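Local coordinates for protein lectin (PDB 4HR6) that belongs to a nontoxic, three-chain seed lectin that binds carbohydrate, and probably corresponds to part of the ribosome-inactivating chain of its type II RIP relatives, at residues Glu37-Leu42 with His57-Asn62; Phe3-Leu8 with His50-Asp55. One frame throughout, in Å; residues are numbered along the deposited sequence.

Overall arrangement
The chain enters on strand 3-9, zigzags through the antiparallel strands 15-21 and 26-32, and reaches strand 37-40; helix 46-51 and strand 57-60 follow. Contact 2 closes the longer loop, bringing Phe3-Leu8 at the first strand, outermost within this chain, to the end of helix 46-51. Contact 1 closes a shorter loop, with helix 46-51 carrying the chain over to the parallel strand 57-60, the other outermost one within this chain. Because the segments alternate along the sequence, the two loops cross instead of nesting. Their centres lie about 12 Å apart. Contact 1 pairs the two strands of the beta-alpha-beta unit, and contact 2 lays its helix end and following loop against the first strand.

Contact 1 (Glu37-Leu42 with His57-Asn62); sequences ESYFFL and HQNVLN
Strands 37-40 and 57-60 run parallel in register, Glu37 beside His57 through Phe40 beside Val60, with axes 31° apart and 4.5 Å at closest approach. The ladder alternates Ser38 N to His57 O, Asn59 N to Ser38 O and Phe40 N to Asn59 O; just past Val60, Leu61 N meets Phe40 O at 2.7 Å in an almost straight bond.

On the face of Glu37, Tyr39, His57 and Asn59, one carboxylate joins two side chains. Bent at chi2 (-68°), Glu37 offers OE1, through its anti lone pair, to Asn59 ND2 at 3.0 Å, nearly in the amide plane. Its OE2 receives His57 ND1 at 2.9 Å from above the carboxylate plane. Asn59 ND2 also reaches Ser38 O at 3.1 Å, from the face of that carbonyl plane opposite the one Asn59 N uses. With the bond to Glu37 OE1, two acceptors hold the amide nitrogen. Tyr39 lies alongside it, ring and amide planes 24° apart, with CE2 3.7 Å from ND2.

On the other face Gln58 CG approaches Phe40 CE1 at 3.8 Å, while Gln58 NE2 bonds to Phe49 O and Ser38 OG to Thr56 OG1.

This is the beta-alpha-beta unit through helix 46-51, whose Phe49 stacks on Phe40; across the sheet, Leu61 packs on Leu103 and Phe107 of helix 103-119, and strand 26-32 flanks strand 37-40.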
ATOM      1  N   GLU B  37      -5.066 -16.273  36.966  1.00 45.20           N
ATOM      2  CA  GLU B  37      -5.395 -14.873  36.775  1.00 41.15           C
ATOM      3  C   GLU B  37      -5.441 -14.585  35.286  1.00 37.98           C
ATOM      4  O   GLU B  37      -4.725 -15.216  34.508  1.00 35.36           O
ATOM      5  CB  GLU B  37      -4.344 -13.984  37.407  1.00 43.05           C
ATOM      6  CG  GLU B  37      -3.993 -14.330  38.839  1.00 47.90           C
ATOM      7  CD  GLU B  37      -5.123 -14.058  39.810  1.00 47.76           C
ATOM      8  OE1 GLU B  37      -5.793 -13.019  39.700  1.00 50.54           O
ATOM      9  OE2 GLU B  37      -5.330 -14.892  40.708  1.00 56.42           O
ATOM     10  N   SER B  38      -6.299 -13.635  34.914  1.00 32.26           N
ATOM     11  CA  SER B  38      -6.357 -13.103  33.581  1.00 30.88           C
ATOM     12  C   SER B  38      -6.550 -11.594  33.715  1.00 30.52           C
ATOM     13  O   SER B  38      -6.949 -11.083  34.772  1.00 30.98           O
ATOM     14  CB  SER B  38      -7.487 -13.767  32.787  1.00 32.33           C
ATOM     15  OG  SER B  38      -8.762 -13.477  33.353  1.00 31.07           O
ATOM     16  N   TYR B  39      -6.230 -10.863  32.656  1.00 29.40           N
ATOM     17  CA  TYR B  39      -6.258  -9.408  32.722  1.00 27.49           C
ATOM     18  C   TYR B  39      -6.967  -8.869  31.506  1.00 27.63           C
ATOM     19  O   TYR B  39      -6.683  -9.275  30.384  1.00 27.98           O
ATOM     20  CB  TYR B  39      -4.845  -8.852  32.839  1.00 27.95           C
ATOM     21  CG  TYR B  39      -4.102  -9.421  34.009  1.00 27.74           C
ATOM     22  CD1 TYR B  39      -3.428 -10.615  33.892  1.00 28.78           C
ATOM     23  CD2 TYR B  39      -4.124  -8.789  35.242  1.00 29.16           C
ATOM     24  CE1 TYR B  39      -2.773 -11.171  34.965  1.00 30.85           C
ATOM     25  CE2 TYR B  39      -3.475  -9.341  36.330  1.00 31.57           C
ATOM     26  CZ  TYR B  39      -2.794 -10.537  36.176  1.00 31.57           C
ATOM     27  OH  TYR B  39      -2.130 -11.122  37.235  1.00 36.18           O
ATOM     28  N   PHE B  40      -7.924  -7.981  31.752  1.00 27.15           N
ATOM     29  CA  PHE B  40      -8.823  -7.482  30.730  1.00 26.83           C
ATOM     30  C   PHE B  40      -8.651  -5.989  30.684  1.00 28.86           C
ATOM     31  O   PHE B  40      -8.526  -5.354  31.736  1.00 29.17           O
ATOM     32  CB  PHE B  40     -10.279  -7.805  31.078  1.00 26.45           C
ATOM     33  CG  PHE B  40     -10.680  -9.209  30.758  1.00 26.61           C
ATOM     34  CD1 PHE B  40     -10.249 -10.261  31.536  1.00 27.80           C
ATOM     35  CD2 PHE B  40     -11.502  -9.479  29.674  1.00 27.69           C
ATOM     36  CE1 PHE B  40     -10.632 -11.562  31.237  1.00 28.80           C
ATOM     37  CE2 PHE B  40     -11.875 -10.774  29.360  1.00 27.88           C
ATOM     38  CZ  PHE B  40     -11.443 -11.823  30.149  1.00 28.79           C
ATOM     39  N   PHE B  41      -8.635  -5.429  29.475  1.00 29.08           N
ATOM     40  CA  PHE B  41      -8.669  -3.979  29.335  1.00 29.23           C
ATOM     41  C   PHE B  41     -10.003  -3.459  29.830  1.00 29.01           C
ATOM     42  O   PHE B  41     -11.019  -4.133  29.734  1.00 28.58           O
ATOM     43  CB  PHE B  41      -8.441  -3.555  27.877  1.00 29.08           C
ATOM     44  CG  PHE B  41      -7.004  -3.661  27.439  1.00 29.03           C
ATOM     45  CD1 PHE B  41      -6.540  -4.798  26.812  1.00 29.09           C
ATOM     46  CD2 PHE B  41      -6.114  -2.635  27.696  1.00 30.13           C
ATOM     47  CE1 PHE B  41      -5.217  -4.916  26.427  1.00 30.10           C
ATOM     48  CE2 PHE B  41      -4.782  -2.744  27.311  1.00 31.22           C
ATOM     49  CZ  PHE B  41      -4.334  -3.886  26.674  1.00 30.86           C
ATOM     50  N   LEU B  42      -9.970  -2.233  30.328  1.00 31.16           N
ATOM     51  CA  LEU B  42     -11.108  -1.552  30.882  1.00 31.50           C
ATOM     52  C   LEU B  42     -12.258  -1.448  29.856  1.00 31.91           C
ATOM     53  O   LEU B  42     -13.419  -1.498  30.218  1.00 29.27           O
ATOM     54  CB  LEU B  42     -10.652  -0.178  31.358  1.00 32.43           C
ATOM     55  CG  LEU B  42     -11.595   0.727  32.147  1.00 36.64           C
ATOM     56  CD1 LEU B  42     -12.204  -0.002  33.345  1.00 37.20           C
ATOM     57  CD2 LEU B  42     -10.805   1.947  32.589  1.00 35.32           C
ATOM     58  N   HIS B  57      -9.551 -15.918  37.704  1.00 35.53           N
ATOM     59  CA  HIS B  57      -9.926 -14.654  38.307  1.00 39.43           C
ATOM     60  C   HIS B  57      -9.664 -13.602  37.248  1.00 37.20           C
ATOM     61  O   HIS B  57      -8.538 -13.463  36.805  1.00 38.73           O
ATOM     62  CB  HIS B  57      -9.079 -14.334  39.541  1.00 45.52           C
ATOM     63  CG  HIS B  57      -9.078 -15.410  40.572  1.00 55.01           C
ATOM     64  ND1 HIS B  57      -7.940 -16.113  40.908  1.00 63.49           N
ATOM     65  CD2 HIS B  57     -10.075 -15.916  41.339  1.00 59.42           C
ATOM     66  CE1 HIS B  57      -8.238 -17.009  41.831  1.00 64.23           C
ATOM     67  NE2 HIS B  57      -9.527 -16.912  42.108  1.00 59.72           N
ATOM     68  N   GLN B  58     -10.705 -12.886  36.842  1.00 34.66           N
ATOM     69  CA  GLN B  58     -10.623 -11.910  35.778  1.00 35.30           C
ATOM     70  C   GLN B  58     -10.359 -10.545  36.355  1.00 34.05           C
ATOM     71  O   GLN B  58     -11.228  -9.936  36.929  1.00 37.83           O
ATOM     72  CB  GLN B  58     -11.914 -11.896  34.952  1.00 34.59           C
ATOM     73  CG  GLN B  58     -12.216 -13.219  34.255  1.00 36.63           C
ATOM     74  CD  GLN B  58     -13.587 -13.241  33.592  1.00 37.10           C
ATOM     75  OE1 GLN B  58     -14.511 -12.649  34.094  1.00 39.93           O
ATOM     76  NE2 GLN B  58     -13.704 -13.906  32.449  1.00 37.82           N
ATOM     77  N   ASN B  59      -9.143 -10.055  36.197  1.00 34.26           N
ATOM     78  CA  ASN B  59      -8.808  -8.714  36.660  1.00 33.95           C
ATOM     79  C   ASN B  59      -9.039  -7.712  35.550  1.00 32.45           C
ATOM     80  O   ASN B  59      -8.832  -8.018  34.378  1.00 33.24           O
ATOM     81  CB  ASN B  59      -7.354  -8.676  37.102  1.00 35.39           C
ATOM     82  CG  ASN B  59      -7.073  -9.683  38.176  1.00 37.81           C
ATOM     83  OD1 ASN B  59      -7.380  -9.437  39.336  1.00 42.73           O
ATOM     84  ND2 ASN B  59      -6.510 -10.832  37.802  1.00 38.35           N
ATOM     85  N   VAL B  60      -9.447  -6.518  35.930  1.00 32.02           N
ATOM     86  CA  VAL B  60      -9.692  -5.439  34.997  1.00 33.99           C
ATOM     87  C   VAL B  60      -8.590  -4.386  35.149  1.00 33.91           C
ATOM     88  O   VAL B  60      -8.390  -3.846  36.224  1.00 33.78           O
ATOM     89  CB  VAL B  60     -11.062  -4.792  35.263  1.00 33.65           C
ATOM     90  CG1 VAL B  60     -11.353  -3.697  34.251  1.00 36.16           C
ATOM     91  CG2 VAL B  60     -12.146  -5.852  35.207  1.00 34.17           C
ATOM     92  N   LEU B  61      -7.894  -4.083  34.061  1.00 32.60           N
ATOM     93  CA  LEU B  61      -6.816  -3.095  34.095  1.00 31.87           C
ATOM     94  C   LEU B  61      -7.405  -1.702  34.200  1.00 31.81           C
ATOM     95  O   LEU B  61      -8.556  -1.483  33.850  1.00 32.43           O
ATOM     96  CB  LEU B  61      -5.927  -3.239  32.845  1.00 30.82           C
ATOM     97  CG  LEU B  61      -5.320  -4.640  32.754  1.00 31.71           C
ATOM     98  CD1 LEU B  61      -4.749  -4.954  31.388  1.00 33.61           C
ATOM     99  CD2 LEU B  61      -4.267  -4.856  33.834  1.00 32.30           C
ATOM    100  N   ASN B  62      -6.619  -0.763  34.700  1.00 33.19           N
ATOM    101  CA  ASN B  62      -7.073   0.607  34.865  1.00 36.12           C
ATOM    102  C   ASN B  62      -6.652   1.501  33.700  1.00 35.10           C
ATOM    103  O   ASN B  62      -6.401   2.678  33.878  1.00 36.94           O
ATOM    104  CB  ASN B  62      -6.603   1.183  36.207  1.00 42.00           C
ATOM    105  CG  ASN B  62      -5.092   1.201  36.346  1.00 48.86           C
ATOM    106  OD1 ASN B  62      -4.381   0.349  35.790  1.00 53.75           O
ATOM    107  ND2 ASN B  62      -4.589   2.163  37.114  1.00 55.88           N
TER

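Contact 2 (Phe3-Leu8 with His50-Asp55); sequences FYLLTL and HTLFTD
The connection that leaves helix 46-51 for strand 57-60, within the beta-alpha-beta crossover, rests here on the first strand of the N-terminal sheet. Phe3 and Leu5, two apart, both point from the strand face turned toward it, and Thr51, Leu52 and Phe53 answer from the helix end and the following loop. The backbones stay apart, the nearest CA atoms, those of Phe3 and Leu52, being 8.3 Å from each other, and no hydrogen bond crosses; side chains alone make the contact.

Leu52 carries most of it by splitting its two methyls. CD1 stands over one face of the Phe3 ring, 4.1 Å from the centroid and 18° off the ring normal, which meets the geometry of a CH-pi contact; its nearest ring atom is Phe3 CG, so the methyl is displaced toward the rim. CD2 turns instead to the base of the same side chain, 3.9 Å from Phe3 CB, and more loosely to Leu5 CD2. With CG anti to the carbonyl carbon (chi1 -63°), Leu52 directs this fork at the strand. Thr51 OG1 approaches Phe3 CE1 at 3.7 Å, although its hydrogen bond is made to Leu47 O within the helix. Leu5 CD2 also reaches Phe53 CZ at 4.3 Å, a light apolar touch.

Strands 15-21 and 26-32 supply the floor: Leu52 lies on Ala19 and Val28, and Phe53 on Ala29 and Gln31. At Thr7 and Leu8 strand 3-9 pairs in parallel with a strand of another lectin chain, extending the sheet across the interface.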
ATOM      1  N   PHE B   3     -13.266 -14.046  19.088  1.00 34.32           N
ATOM      2  CA  PHE B   3     -11.956 -13.798  19.652  1.00 33.62           C
ATOM      3  C   PHE B   3     -10.908 -14.755  19.089  1.00 35.57           C
ATOM      4  O   PHE B   3     -11.142 -15.958  18.954  1.00 38.40           O
ATOM      5  CB  PHE B   3     -12.042 -13.836  21.186  1.00 31.79           C
ATOM      6  CG  PHE B   3     -12.995 -12.813  21.734  1.00 32.62           C
ATOM      7  CD1 PHE B   3     -14.255 -13.174  22.163  1.00 33.22           C
ATOM      8  CD2 PHE B   3     -12.668 -11.478  21.722  1.00 32.03           C
ATOM      9  CE1 PHE B   3     -15.142 -12.227  22.615  1.00 31.70           C
ATOM     10  CE2 PHE B   3     -13.554 -10.525  22.161  1.00 32.46           C
ATOM     11  CZ  PHE B   3     -14.798 -10.898  22.612  1.00 32.30           C
ATOM     12  N   TYR B   4      -9.757 -14.195  18.742  1.00 35.50           N
ATOM     13  CA  TYR B   4      -8.638 -14.955  18.208  1.00 36.83           C
ATOM     14  C   TYR B   4      -7.531 -14.987  19.265  1.00 35.50           C
ATOM     15  O   TYR B   4      -7.213 -13.955  19.868  1.00 31.35           O
ATOM     16  CB  TYR B   4      -8.162 -14.266  16.946  1.00 38.30           C
ATOM     17  CG  TYR B   4      -7.027 -14.917  16.214  1.00 43.61           C
ATOM     18  CD1 TYR B   4      -7.151 -16.186  15.659  1.00 47.36           C
ATOM     19  CD2 TYR B   4      -5.830 -14.235  16.026  1.00 45.54           C
ATOM     20  CE1 TYR B   4      -6.097 -16.760  14.949  1.00 47.64           C
ATOM     21  CE2 TYR B   4      -4.787 -14.795  15.325  1.00 44.35           C
ATOM     22  CZ  TYR B   4      -4.918 -16.049  14.787  1.00 47.41           C
ATOM     23  OH  TYR B   4      -3.842 -16.567  14.094  1.00 49.29           O
ATOM     24  N   LEU B   5      -6.970 -16.170  19.486  1.00 34.79           N
ATOM     25  CA  LEU B   5      -5.949 -16.373  20.504  1.00 38.40           C
ATOM     26  C   LEU B   5      -4.613 -16.579  19.871  1.00 39.95           C
ATOM     27  O   LEU B   5      -4.465 -17.223  18.845  1.00 40.43           O
ATOM     28  CB  LEU B   5      -6.231 -17.599  21.369  1.00 40.23           C
ATOM     29  CG  LEU B   5      -7.516 -17.600  22.190  1.00 43.15           C
ATOM     30  CD1 LEU B   5      -7.604 -18.896  22.983  1.00 45.85           C
ATOM     31  CD2 LEU B   5      -7.578 -16.403  23.120  1.00 43.23           C
ATOM     32  N   LEU B   6      -3.614 -16.098  20.574  1.00 42.73           N
ATOM     33  CA  LEU B   6      -2.330 -15.913  20.011  1.00 42.11           C
ATOM     34  C   LEU B   6      -1.329 -16.064  21.137  1.00 38.11           C
ATOM     35  O   LEU B   6      -1.436 -15.384  22.153  1.00 39.44           O
ATOM     36  CB  LEU B   6      -2.359 -14.511  19.465  1.00 46.55           C
ATOM     37  CG  LEU B   6      -1.324 -14.126  18.478  1.00 49.03           C
ATOM     38  CD1 LEU B   6      -1.991 -13.169  17.497  1.00 51.76           C
ATOM     39  CD2 LEU B   6      -0.176 -13.514  19.246  1.00 50.16           C
ATOM     40  N   THR B   7      -0.362 -16.950  20.965  1.00 35.39           N
ATOM     41  CA  THR B   7       0.621 -17.207  22.013  1.00 35.25           C
ATOM     42  C   THR B   7       1.999 -16.633  21.680  1.00 34.03           C
ATOM     43  O   THR B   7       2.493 -16.756  20.573  1.00 32.36           O
ATOM     44  CB  THR B   7       0.718 -18.715  22.281  1.00 36.76           C
ATOM     45  OG1 THR B   7      -0.582 -19.199  22.640  1.00 38.74           O
ATOM     46  CG2 THR B   7       1.676 -19.022  23.427  1.00 38.40           C
ATOM     47  N   LEU B   8       2.616 -15.993  22.658  1.00 33.95           N
ATOM     48  CA  LEU B   8       3.981 -15.502  22.507  1.00 33.55           C
ATOM     49  C   LEU B   8       4.800 -16.124  23.613  1.00 32.80           C
ATOM     50  O   LEU B   8       4.337 -16.203  24.742  1.00 32.45           O
ATOM     51  CB  LEU B   8       4.028 -13.988  22.642  1.00 34.40           C
ATOM     52  CG  LEU B   8       3.120 -13.194  21.718  1.00 37.37           C
ATOM     53  CD1 LEU B   8       2.985 -11.783  22.259  1.00 40.39           C
ATOM     54  CD2 LEU B   8       3.676 -13.179  20.309  1.00 39.61           C
ATOM     55  N   HIS B  50     -17.544 -12.924  29.335  1.00 39.14           N
ATOM     56  CA  HIS B  50     -18.459 -14.040  29.462  1.00 42.36           C
ATOM     57  C   HIS B  50     -17.938 -15.246  28.749  1.00 42.11           C
ATOM     58  O   HIS B  50     -18.343 -16.340  29.066  1.00 44.62           O
ATOM     59  CB  HIS B  50     -19.863 -13.673  28.960  1.00 44.98           C
ATOM     60  CG  HIS B  50     -20.613 -12.799  29.913  1.00 50.24           C
ATOM     61  ND1 HIS B  50     -20.600 -11.423  29.829  1.00 53.37           N
ATOM     62  CD2 HIS B  50     -21.358 -13.101  31.003  1.00 52.48           C
ATOM     63  CE1 HIS B  50     -21.316 -10.914  30.816  1.00 54.89           C
ATOM     64  NE2 HIS B  50     -21.792 -11.913  31.541  1.00 55.30           N
ATOM     65  N   THR B  51     -17.020 -15.054  27.811  1.00 40.73           N
ATOM     66  CA  THR B  51     -16.543 -16.151  26.999  1.00 40.21           C
ATOM     67  C   THR B  51     -15.055 -16.440  27.129  1.00 39.47           C
ATOM     68  O   THR B  51     -14.641 -17.517  26.744  1.00 41.23           O
ATOM     69  CB  THR B  51     -16.865 -15.925  25.499  1.00 43.20           C
ATOM     70  OG1 THR B  51     -16.371 -14.658  25.093  1.00 43.79           O
ATOM     71  CG2 THR B  51     -18.367 -15.946  25.245  1.00 44.98           C
ATOM     72  N   LEU B  52     -14.240 -15.511  27.639  1.00 37.97           N
ATOM     73  CA  LEU B  52     -12.793 -15.759  27.698  1.00 37.08           C
ATOM     74  C   LEU B  52     -12.295 -15.946  29.111  1.00 32.29           C
ATOM     75  O   LEU B  52     -12.636 -15.186  29.998  1.00 30.30           O
ATOM     76  CB  LEU B  52     -12.003 -14.598  27.096  1.00 38.68           C
ATOM     77  CG  LEU B  52     -12.193 -14.280  25.622  1.00 40.34           C
ATOM     78  CD1 LEU B  52     -11.575 -12.922  25.315  1.00 40.26           C
ATOM     79  CD2 LEU B  52     -11.581 -15.378  24.771  1.00 41.53           C
ATOM     80  N   PHE B  53     -11.430 -16.930  29.284  1.00 33.50           N
ATOM     81  CA  PHE B  53     -10.715 -17.151  30.536  1.00 34.14           C
ATOM     82  C   PHE B  53     -11.681 -17.220  31.711  1.00 34.46           C
ATOM     83  O   PHE B  53     -11.441 -16.651  32.769  1.00 36.00           O
ATOM     84  CB  PHE B  53      -9.635 -16.076  30.745  1.00 33.79           C
ATOM     85  CG  PHE B  53      -8.730 -15.878  29.552  1.00 34.47           C
ATOM     86  CD1 PHE B  53      -8.127 -16.958  28.918  1.00 36.37           C
ATOM     87  CD2 PHE B  53      -8.491 -14.605  29.044  1.00 33.57           C
ATOM     88  CE1 PHE B  53      -7.313 -16.771  27.812  1.00 35.30           C
ATOM     89  CE2 PHE B  53      -7.677 -14.422  27.942  1.00 33.32           C
ATOM     90  CZ  PHE B  53      -7.090 -15.500  27.328  1.00 33.62           C
ATOM     91  N   THR B  54     -12.780 -17.934  31.512  1.00 37.12           N
ATOM     92  CA  THR B  54     -13.875 -17.941  32.492  1.00 39.40           C
ATOM     93  C   THR B  54     -13.567 -18.784  33.726  1.00 38.58           C
ATOM     94  O   THR B  54     -14.197 -18.620  34.749  1.00 40.13           O
ATOM     95  CB  THR B  54     -15.187 -18.417  31.845  1.00 39.73           C
ATOM     96  OG1 THR B  54     -14.950 -19.636  31.124  1.00 39.07           O
ATOM     97  CG2 THR B  54     -15.679 -17.363  30.876  1.00 42.09           C
ATOM     98  N   ASP B  55     -12.584 -19.663  33.620  1.00 40.01           N
ATOM     99  CA  ASP B  55     -12.076 -20.410  34.762  1.00 44.07           C
ATOM    100  C   ASP B  55     -10.837 -19.734  35.367  1.00 40.67           C
ATOM    101  O   ASP B  55      -9.908 -20.417  35.775  1.00 40.05           O
ATOM    102  CB  ASP B  55     -11.704 -21.818  34.299  1.00 48.95           C
ATOM    103  CG  ASP B  55     -10.640 -21.795  33.226  1.00 57.45           C
ATOM    104  OD1 ASP B  55     -10.781 -21.014  32.260  1.00 64.87           O
ATOM    105  OD2 ASP B  55      -9.641 -22.519  33.366  1.00 68.25           O
TER